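Local structure of putidaredoxin reductase (Pseudomonas putida, 1Q1R) at residues Val188-Pro191 / Pro192-Ala195. The protein is an FAD-containing reductase that probably passes electrons from NADH to putidaredoxin, the iron-sulfur partner of the cytochrome P450cam monooxygenase. Numbering follows the deposited sequence.
Sequences VTAP and PVSA
The carbonyl oxygen of A190 takes two amide hydrogens from the first turn of helix 191-204. S194 N reaches A190 O in the carbonyl plane at 3.1 Å, whereas V193 N, at 2.8 Å from A190 O, comes from above that plane at an N-H angle of 138°. A195 N to P191 O, 2.8 Å, continues the i+4 bonding that S194 N opens. Prolines suit the first two helical places, where no amide hydrogen is needed and the rings fix a helical phi.

Among apolar contacts, the proline rings lie side by side, and P192 CD rests 3.8 Å from A190 CB. P192 reaches I350 and L356, so an alanine here would probably open a gap beside them and leave the first turn less rigid. V193 CG1, anti to its backbone N (chi1 173°), packs 3.6 Å from T189 CB; beta-branched V193 continues onto V363 and Y365.

Short hydroxyls suit T189 and S194, buried yet able to reach the preceding loop: T189 OG1 bonds to L185 O, and S194 OG to V184 O and R183 NH1. This is a helix N-terminus with A190 as N-cap and two leading prolines, packed against strands 349-353 and 360-367 of the antiparallel sheet.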
# COMPACT_ATOMS: atom_id res chain seq x y z
N VAL A 188 11.69 4.19 6.32
CA VAL A 188 11.93 2.94 5.61
C VAL A 188 13.21 2.84 4.78
O VAL A 188 13.54 1.76 4.28
CB VAL A 188 10.74 2.61 4.68
CG1 VAL A 188 9.46 2.57 5.50
CG2 VAL A 188 10.63 3.65 3.59
N THR A 189 13.95 3.94 4.65
CA THR A 189 15.18 3.90 3.88
C THR A 189 16.35 4.52 4.61
O THR A 189 16.18 5.21 5.62
CB THR A 189 15.03 4.64 2.54
OG1 THR A 189 14.92 6.05 2.78
CG2 THR A 189 13.79 4.16 1.80
N ALA A 190 17.55 4.26 4.10
CA ALA A 190 18.76 4.81 4.68
C ALA A 190 18.96 6.19 4.08
O ALA A 190 18.49 6.46 2.97
CB ALA A 190 19.96 3.91 4.36
N PRO A 191 19.65 7.08 4.80
CA PRO A 191 19.91 8.45 4.35
C PRO A 191 20.34 8.59 2.89
O PRO A 191 19.76 9.38 2.14
CB PRO A 191 20.97 8.93 5.33
CG PRO A 191 20.55 8.26 6.59
CD PRO A 191 20.24 6.85 6.13
N PRO A 192 21.36 7.82 2.46
CA PRO A 192 21.79 7.93 1.06
C PRO A 192 20.70 7.59 0.05
O PRO A 192 20.76 8.00 -1.11
CB PRO A 192 22.99 6.98 1.00
CG PRO A 192 22.66 5.96 2.05
CD PRO A 192 22.14 6.80 3.18
N VAL A 193 19.70 6.83 0.49
CA VAL A 193 18.60 6.46 -0.39
C VAL A 193 17.62 7.64 -0.45
O VAL A 193 17.06 7.93 -1.51
CB VAL A 193 17.87 5.20 0.13
CG1 VAL A 193 16.62 4.93 -0.69
CG2 VAL A 193 18.81 4.00 0.05
N SER A 194 17.43 8.31 0.68
CA SER A 194 16.55 9.48 0.74
C SER A 194 17.19 10.54 -0.14
O SER A 194 16.52 11.24 -0.90
CB SER A 194 16.44 10.01 2.17
OG SER A 194 15.77 9.09 3.01
N ALA A 195 18.51 10.65 -0.04
CA ALA A 195 19.27 11.61 -0.81
C ALA A 195 19.04 11.38 -2.30
O ALA A 195 18.88 12.33 -3.07
CB ALA A 195 20.76 11.48 -0.49